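Local coordinates for protein Alp7A (Bacillus subtilis, PDB 5EC0) that binds adenine nucleotide as a bacterial actin-like protein and probably forms filaments that segregate plasmid DNA, at residues 58-63 against 97-102; 155-160 against 168-173; 201-206 against 323-328. One frame throughout, in Å; residues are numbered along the deposited sequence.

Interaction 1 of 3, residues 58-63 against 97-102; sequences VSTVID and PYVTFL
Strand 58-62 and helix 97-102 run past each other at 126° between their N-to-C directions, with axes 9.6 Å apart, and T60 and V99 come nearest. The contact is a helix packed on a face of the mixed sheet in the N-terminal part of this actin-like fold. V58, T60, V99 and L102 are buried. L102 points its CD1 methyl at T60, and the two side chains cross at about a right angle. L102 CD1 lies 3.5 Å from T60 OG1 and also nears CB and CG2. T60 CG2 fills the position between its backbone N and carbonyl carbon, which leaves OG1 anti to the N (chi1 -169°). OG1 is hydrogen-bonded to Q156 O on the neighbouring strand, so the threonine serves both the helix and the sheet. V99 adds a looser apolar patch. V99 CG1 is 4.5 Å from V58 CG2, and V99 CG2 is 4.5 Å from I62 CD1. I62 turns the end of its chain back to the helix. Y98 stands near T60, with L102 CG over one face of its ring, toward the rim. H155 meets the same ring edge-to-face. One water sits in the plane of the Y98 ring, at its edge. It donates to T60 OG1 and to V61 O, each at 2.8 Å, and bonds Y98 OH at 2.9 Å.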
# COMPACT_ATOMS: atom_id res chain seq x y z
N VAL A 58 12.40 -5.39 -17.54
CA VAL A 58 13.21 -6.41 -16.93
C VAL A 58 12.88 -7.78 -17.50
O VAL A 58 11.84 -7.97 -18.11
CB VAL A 58 13.02 -6.46 -15.41
CG1 VAL A 58 13.41 -5.13 -14.77
CG2 VAL A 58 11.58 -6.84 -15.07
N SER A 59 13.77 -8.74 -17.28
CA SER A 59 13.45 -10.13 -17.56
C SER A 59 13.82 -10.96 -16.36
O SER A 59 14.73 -10.61 -15.60
CB SER A 59 14.19 -10.63 -18.80
OG SER A 59 15.55 -10.88 -18.50
N THR A 60 13.12 -12.07 -16.17
CA THR A 60 13.47 -12.98 -15.11
C THR A 60 13.07 -14.38 -15.55
O THR A 60 12.26 -14.55 -16.47
CB THR A 60 12.79 -12.59 -13.78
OG1 THR A 60 13.37 -13.35 -12.71
CG2 THR A 60 11.31 -12.86 -13.83
N VAL A 61 13.67 -15.40 -14.93
CA VAL A 61 13.39 -16.77 -15.32
C VAL A 61 12.33 -17.38 -14.42
O VAL A 61 12.51 -17.48 -13.21
CB VAL A 61 14.65 -17.64 -15.30
CG1 VAL A 61 14.28 -19.11 -15.33
CG2 VAL A 61 15.57 -17.26 -16.46
N ILE A 62 11.23 -17.80 -15.02
CA ILE A 62 10.13 -18.38 -14.27
C ILE A 62 9.82 -19.75 -14.84
O ILE A 62 9.43 -19.84 -16.00
CB ILE A 62 8.88 -17.50 -14.32
CG1 ILE A 62 9.16 -16.16 -13.65
CG2 ILE A 62 7.72 -18.21 -13.66
CD1 ILE A 62 8.19 -15.07 -14.03
N ASP A 63 9.99 -20.79 -14.03
CA ASP A 63 9.81 -22.17 -14.48
C ASP A 63 10.68 -22.46 -15.69
O ASP A 63 10.21 -23.03 -16.69
CB ASP A 63 8.34 -22.46 -14.77
CG ASP A 63 7.44 -22.20 -13.57
OD1 ASP A 63 7.93 -22.30 -12.43
OD2 ASP A 63 6.25 -21.88 -13.77
N PRO A 97 3.30 -9.62 -8.08
CA PRO A 97 4.05 -9.03 -6.95
C PRO A 97 5.54 -9.38 -6.99
O PRO A 97 6.39 -8.53 -6.71
CB PRO A 97 3.40 -9.67 -5.71
CG PRO A 97 2.08 -10.16 -6.16
CD PRO A 97 2.23 -10.53 -7.61
N TYR A 98 5.83 -10.63 -7.31
CA TYR A 98 7.20 -11.10 -7.37
C TYR A 98 8.03 -10.30 -8.40
O TYR A 98 9.15 -9.86 -8.12
CB TYR A 98 7.21 -12.59 -7.69
CG TYR A 98 8.58 -13.17 -7.94
CD1 TYR A 98 9.49 -13.36 -6.90
CD2 TYR A 98 8.96 -13.56 -9.23
CE1 TYR A 98 10.74 -13.89 -7.13
CE2 TYR A 98 10.21 -14.11 -9.46
CZ TYR A 98 11.09 -14.26 -8.41
OH TYR A 98 12.34 -14.80 -8.65
N VAL A 99 7.47 -10.11 -9.60
CA VAL A 99 8.17 -9.35 -10.64
C VAL A 99 8.33 -7.88 -10.22
O VAL A 99 9.39 -7.28 -10.39
CB VAL A 99 7.42 -9.46 -11.98
CG1 VAL A 99 7.92 -8.42 -13.00
CG2 VAL A 99 7.56 -10.88 -12.53
N THR A 100 7.29 -7.29 -9.63
CA THR A 100 7.42 -5.92 -9.16
C THR A 100 8.54 -5.78 -8.12
O THR A 100 9.35 -4.85 -8.19
CB THR A 100 6.10 -5.40 -8.59
OG1 THR A 100 5.04 -5.71 -9.50
CG2 THR A 100 6.16 -3.90 -8.40
N PHE A 101 8.61 -6.72 -7.18
CA PHE A 101 9.66 -6.71 -6.16
C PHE A 101 11.06 -6.71 -6.78
O PHE A 101 11.95 -5.97 -6.35
CB PHE A 101 9.47 -7.91 -5.22
CG PHE A 101 10.74 -8.45 -4.64
CD1 PHE A 101 11.38 -7.80 -3.59
CD2 PHE A 101 11.29 -9.64 -5.12
CE1 PHE A 101 12.56 -8.33 -3.03
CE2 PHE A 101 12.46 -10.18 -4.57
CZ PHE A 101 13.10 -9.52 -3.54
N LEU A 102 11.26 -7.54 -7.81
CA LEU A 102 12.57 -7.68 -8.45
C LEU A 102 13.00 -6.39 -9.13
O LEU A 102 14.14 -5.94 -9.00
CB LEU A 102 12.55 -8.81 -9.48
CG LEU A 102 12.40 -10.25 -8.99
CD1 LEU A 102 12.33 -11.20 -10.20
CD2 LEU A 102 13.55 -10.63 -8.05
O HOH W 1 13.26 -15.72 -11.20

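Interaction 2 of 3, residues 155-160 against 168-173; sequences HQVKVL and LTIKVE
H155, Q156 and V157 pair with I170, T169 and L168 as adjacent antiparallel strands of the mixed sheet in the N-terminal part of the chain. Four backbone bonds join them. H155 and I170 form a hydrogen-bonded pair: H155 N reaches I170 O at 2.8 Å, and I170 N returns to H155 O at 2.7 Å, nearly straight. V157 and L168 form the second such pair, with V157 N to L168 O at 3.0 Å and L168 N to V157 O at 2.6 Å. Between them Q156 and T169 make a non-hydrogen-bonded pair. There Q156 CA sends a CA-H...O contact to L168 O, and T169 CA sends another to H155 O. The two strands are the arms of a beta hairpin, strands 153-159 and 166-179. Strand 56-62 borders the first arm and strand 119-129 the second. The side chains divide between the two faces. Q156 and T169 share one face, side by side and pointing the same way. Beyond CG the glutamine chain is extended, with CD anti to CA (chi2 -174°). Q156 NE2 reaches T169 OG1 at 3.3 Å. The N-H...O angle of 145° is bent, and the hydroxyl lies 25° out of the amide plane. H155, V157, L168 and I170 share the other face, where helix 95-112 packs: L102 touches H155, V157 and I170. V157 CG1 takes the position between its backbone N and carbonyl carbon, which brings it to I170 CD1 at 3.9 Å and L168 CB at 4.2 Å. The H155 ring lies oblique to I170 O. Its NE2 is hydrogen-bonded to F151 O.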
# COMPACT_ATOMS: atom_id res chain seq x y z
N HIS A 155 17.31 -15.01 -6.11
CA HIS A 155 16.61 -14.72 -7.35
C HIS A 155 17.51 -13.95 -8.30
O HIS A 155 18.44 -13.29 -7.87
CB HIS A 155 15.35 -13.90 -7.09
CG HIS A 155 14.59 -14.36 -5.88
ND1 HIS A 155 13.80 -15.49 -5.88
CD2 HIS A 155 14.50 -13.83 -4.64
CE1 HIS A 155 13.26 -15.64 -4.68
NE2 HIS A 155 13.67 -14.64 -3.91
N GLN A 156 17.21 -14.03 -9.59
CA GLN A 156 17.88 -13.15 -10.53
C GLN A 156 16.92 -12.33 -11.35
O GLN A 156 15.82 -12.78 -11.67
CB GLN A 156 18.78 -13.94 -11.45
CG GLN A 156 19.85 -14.69 -10.73
CD GLN A 156 20.79 -15.34 -11.69
OE1 GLN A 156 20.45 -16.34 -12.34
NE2 GLN A 156 21.98 -14.77 -11.83
N VAL A 157 17.34 -11.13 -11.69
CA VAL A 157 16.59 -10.31 -12.62
C VAL A 157 17.56 -9.55 -13.52
O VAL A 157 18.64 -9.13 -13.07
CB VAL A 157 15.63 -9.35 -11.87
CG1 VAL A 157 16.41 -8.45 -10.92
CG2 VAL A 157 14.79 -8.53 -12.87
N LYS A 158 17.19 -9.40 -14.79
CA LYS A 158 17.94 -8.56 -15.73
C LYS A 158 17.26 -7.22 -15.91
O LYS A 158 16.05 -7.17 -16.07
CB LYS A 158 18.08 -9.24 -17.10
CG LYS A 158 18.94 -10.50 -17.08
CD LYS A 158 18.92 -11.24 -18.41
CE LYS A 158 19.96 -12.36 -18.40
NZ LYS A 158 20.09 -13.08 -19.70
N VAL A 159 18.02 -6.14 -15.88
CA VAL A 159 17.52 -4.84 -16.31
C VAL A 159 17.88 -4.70 -17.77
O VAL A 159 19.05 -4.83 -18.13
CB VAL A 159 18.11 -3.68 -15.49
CG1 VAL A 159 17.57 -2.36 -16.00
CG2 VAL A 159 17.79 -3.84 -14.01
N LEU A 160 16.90 -4.45 -18.63
CA LEU A 160 17.17 -4.41 -20.06
C LEU A 160 17.15 -2.99 -20.58
O LEU A 160 17.37 -2.75 -21.76
CB LEU A 160 16.15 -5.27 -20.81
CG LEU A 160 16.07 -6.71 -20.30
CD1 LEU A 160 14.88 -7.43 -20.89
CD2 LEU A 160 17.38 -7.47 -20.58
N LEU A 168 21.08 -8.98 -12.05
CA LEU A 168 21.28 -8.79 -10.63
C LEU A 168 20.88 -10.06 -9.89
O LEU A 168 19.76 -10.57 -10.08
CB LEU A 168 20.45 -7.59 -10.15
CG LEU A 168 20.71 -6.87 -8.83
CD1 LEU A 168 21.98 -6.05 -8.90
CD2 LEU A 168 19.52 -5.98 -8.52
N THR A 169 21.79 -10.59 -9.08
CA THR A 169 21.40 -11.66 -8.14
C THR A 169 20.94 -11.04 -6.83
O THR A 169 21.64 -10.22 -6.24
CB THR A 169 22.55 -12.64 -7.89
OG1 THR A 169 22.98 -13.19 -9.13
CG2 THR A 169 22.11 -13.78 -6.99
N ILE A 170 19.74 -11.42 -6.39
CA ILE A 170 19.15 -10.91 -5.15
C ILE A 170 18.93 -12.05 -4.15
O ILE A 170 18.18 -12.99 -4.43
CB ILE A 170 17.79 -10.19 -5.43
CG1 ILE A 170 18.00 -8.98 -6.34
CG2 ILE A 170 17.11 -9.76 -4.15
CD1 ILE A 170 16.73 -8.53 -7.06
N LYS A 171 19.59 -11.95 -3.00
CA LYS A 171 19.52 -12.98 -1.96
C LYS A 171 18.79 -12.50 -0.73
O LYS A 171 19.25 -11.59 -0.03
CB LYS A 171 20.92 -13.46 -1.57
CG LYS A 171 21.60 -14.29 -2.66
CD LYS A 171 23.09 -14.42 -2.41
CE LYS A 171 23.74 -15.36 -3.41
NZ LYS A 171 25.22 -15.31 -3.31
N VAL A 172 17.64 -13.11 -0.47
CA VAL A 172 16.83 -12.74 0.69
C VAL A 172 17.08 -13.75 1.79
O VAL A 172 16.69 -14.92 1.67
CB VAL A 172 15.33 -12.70 0.33
CG1 VAL A 172 14.48 -12.52 1.61
CG2 VAL A 172 15.08 -11.59 -0.70
N GLU A 173 17.75 -13.30 2.84
CA GLU A 173 18.20 -14.18 3.92
C GLU A 173 17.05 -14.64 4.80
O GLU A 173 16.96 -15.81 5.16
CB GLU A 173 19.25 -13.46 4.78
CG GLU A 173 20.44 -12.92 4.00
CD GLU A 173 21.56 -12.41 4.90
OE1 GLU A 173 21.35 -12.31 6.13
OE2 GLU A 173 22.65 -12.11 4.37

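Interaction 3 of 3, residues 201-206 against 323-328; sequences EQFKNY and KYLYFG
K323 reaches from its strand to Q202 and to the type I beta turn from F203 to Y206, and its side chain carries most of the contact. From CB the chain leaves with CG beside the backbone N (chi1 -77°) and is extended from there. CG comes to 4.1 Å from Y206 CB. CD touches both aromatic side chains, 3.8 Å from Y206 CG and 4.1 Å from F203 CD1. CE sits over the face of the Y206 ring, 3.7 Å from the centroid, in a CH-pi contact. NZ lies off-centre over this ring, a cation-pi contact at 3.9 Å. NZ also donates to Q202 O at 2.8 Å, with the donor tilted 23° from the carbonyl plane. Two waters accept from NZ as well: one donates to Q202 OE1, the other bonds Y206 OH. Q202 NE2 is hydrogen-bonded to Y199 O. The loop leads into strand 207-213, which runs parallel to strand 322-327 in the five-stranded sheet of the actin-like C-terminal domain. An alanine in place of K323 is likely to leave Q202 O without this donor and one face of the Y206 ring without its cover. Two residues on from K323, L325 CD1 meets F203 CZ at 4.0 Å, the two side chains crossing at about a right angle. Q202 CG lies over the centre of one face of the F203 ring, 3.4 Å above its plane.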
# COMPACT_ATOMS: atom_id res chain seq x y z
N GLU A 201 -2.40 6.44 23.60
CA GLU A 201 -3.00 6.40 24.94
C GLU A 201 -4.49 6.62 24.90
O GLU A 201 -5.21 6.19 25.80
CB GLU A 201 -2.36 7.43 25.87
CG GLU A 201 -0.89 7.17 26.19
CD GLU A 201 -0.67 5.90 27.02
OE1 GLU A 201 -1.42 5.69 28.00
OE2 GLU A 201 0.24 5.12 26.68
N GLN A 202 -4.97 7.30 23.85
CA GLN A 202 -6.40 7.58 23.73
C GLN A 202 -7.17 6.29 23.44
O GLN A 202 -8.39 6.25 23.59
CB GLN A 202 -6.67 8.62 22.63
CG GLN A 202 -6.27 8.15 21.21
CD GLN A 202 -6.35 9.29 20.20
OE1 GLN A 202 -7.42 9.87 20.00
NE2 GLN A 202 -5.22 9.64 19.58
N PHE A 203 -6.44 5.24 23.04
CA PHE A 203 -7.06 3.94 22.75
C PHE A 203 -6.79 2.91 23.87
O PHE A 203 -7.13 1.73 23.73
CB PHE A 203 -6.57 3.39 21.40
CG PHE A 203 -6.70 4.38 20.27
CD1 PHE A 203 -7.95 4.77 19.81
CD2 PHE A 203 -5.56 4.93 19.67
CE1 PHE A 203 -8.09 5.70 18.77
CE2 PHE A 203 -5.68 5.84 18.61
CZ PHE A 203 -6.95 6.23 18.17
N LYS A 204 -6.18 3.36 24.96
CA LYS A 204 -5.87 2.48 26.09
C LYS A 204 -7.10 1.77 26.65
O LYS A 204 -7.03 0.60 27.02
CB LYS A 204 -5.18 3.29 27.20
CG LYS A 204 -4.85 2.50 28.46
CD LYS A 204 -3.91 3.28 29.39
CE LYS A 204 -2.45 2.92 29.14
NZ LYS A 204 -1.51 3.60 30.08
N ASN A 205 -8.23 2.47 26.71
CA ASN A 205 -9.43 1.91 27.31
C ASN A 205 -10.61 1.74 26.36
O ASN A 205 -11.75 1.72 26.80
CB ASN A 205 -9.90 2.79 28.48
CG ASN A 205 -8.83 2.97 29.52
OD1 ASN A 205 -8.22 2.00 29.98
ND2 ASN A 205 -8.58 4.21 29.89
N TYR A 206 -10.36 1.63 25.07
CA TYR A 206 -11.48 1.46 24.15
C TYR A 206 -11.13 0.38 23.14
O TYR A 206 -10.01 0.33 22.61
CB TYR A 206 -11.82 2.78 23.44
CG TYR A 206 -12.22 3.92 24.38
CD1 TYR A 206 -11.26 4.72 24.99
CD2 TYR A 206 -13.56 4.20 24.64
CE1 TYR A 206 -11.62 5.75 25.85
CE2 TYR A 206 -13.93 5.22 25.49
CZ TYR A 206 -12.96 6.00 26.09
OH TYR A 206 -13.33 7.03 26.93
N LYS A 323 -14.12 3.07 19.53
CA LYS A 323 -13.54 4.16 18.75
C LYS A 323 -13.19 3.63 17.36
O LYS A 323 -13.04 2.43 17.16
CB LYS A 323 -12.31 4.75 19.44
CG LYS A 323 -12.68 5.67 20.60
CD LYS A 323 -11.48 6.17 21.39
CE LYS A 323 -11.90 7.20 22.41
NZ LYS A 323 -10.75 7.69 23.21
N TYR A 324 -13.08 4.56 16.41
CA TYR A 324 -12.85 4.22 15.01
C TYR A 324 -11.60 4.93 14.52
O TYR A 324 -11.48 6.16 14.64
CB TYR A 324 -14.07 4.60 14.17
CG TYR A 324 -15.29 3.79 14.57
CD1 TYR A 324 -16.01 4.11 15.72
CD2 TYR A 324 -15.69 2.69 13.83
CE1 TYR A 324 -17.09 3.36 16.11
CE2 TYR A 324 -16.77 1.95 14.20
CZ TYR A 324 -17.47 2.28 15.35
OH TYR A 324 -18.54 1.53 15.72
N LEU A 325 -10.66 4.15 14.01
CA LEU A 325 -9.47 4.70 13.38
C LEU A 325 -9.50 4.39 11.90
O LEU A 325 -9.41 3.23 11.51
CB LEU A 325 -8.18 4.15 14.00
CG LEU A 325 -6.98 4.91 13.41
CD1 LEU A 325 -6.65 6.17 14.23
CD2 LEU A 325 -5.73 4.06 13.14
N TYR A 326 -9.59 5.44 11.09
CA TYR A 326 -9.70 5.34 9.63
C TYR A 326 -8.36 5.58 8.94
O TYR A 326 -7.68 6.55 9.24
CB TYR A 326 -10.74 6.36 9.10
CG TYR A 326 -12.11 6.26 9.75
CD1 TYR A 326 -13.09 5.43 9.23
CD2 TYR A 326 -12.42 7.00 10.88
CE1 TYR A 326 -14.33 5.32 9.81
CE2 TYR A 326 -13.67 6.91 11.48
CZ TYR A 326 -14.62 6.07 10.94
OH TYR A 326 -15.86 5.95 11.51
N PHE A 327 -7.97 4.69 8.03
CA PHE A 327 -6.75 4.90 7.24
C PHE A 327 -6.86 4.28 5.84
O PHE A 327 -7.96 4.07 5.32
CB PHE A 327 -5.49 4.36 7.99
CG PHE A 327 -5.57 2.90 8.40
CD1 PHE A 327 -6.31 2.51 9.50
CD2 PHE A 327 -4.86 1.93 7.70
CE1 PHE A 327 -6.38 1.17 9.87
CE2 PHE A 327 -4.90 0.60 8.07
CZ PHE A 327 -5.66 0.21 9.16
N GLY A 328 -5.73 3.99 5.21
CA GLY A 328 -5.73 3.69 3.79
C GLY A 328 -5.74 4.98 2.98
O GLY A 328 -5.97 6.07 3.53
O HOH W 2 -9.71 9.76 21.25
O HOH W 3 -11.83 9.30 25.29

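How the interactions relate
From the N terminus, interaction 1 closes first, returning helix 95-112 to strand 56-62 across 33 residues. Interaction 2 follows and closes a hairpin, with only seven residues between its segments. Interaction 3 spans the longest gap, 116 residues, and brings strand 322-327 back to the loop before strand 207-213. The three are in series; none nests in or crosses another. Interactions 1 and 2 touch, because strands 56-62 and 153-159 are neighbours in one sheet, and S59 O is probably hydrogen-bonded to K158 N. Interaction 3 belongs to the other large sheet, on the opposite side of the chain's centre. Its centre is about 39 Å from that of interaction 1.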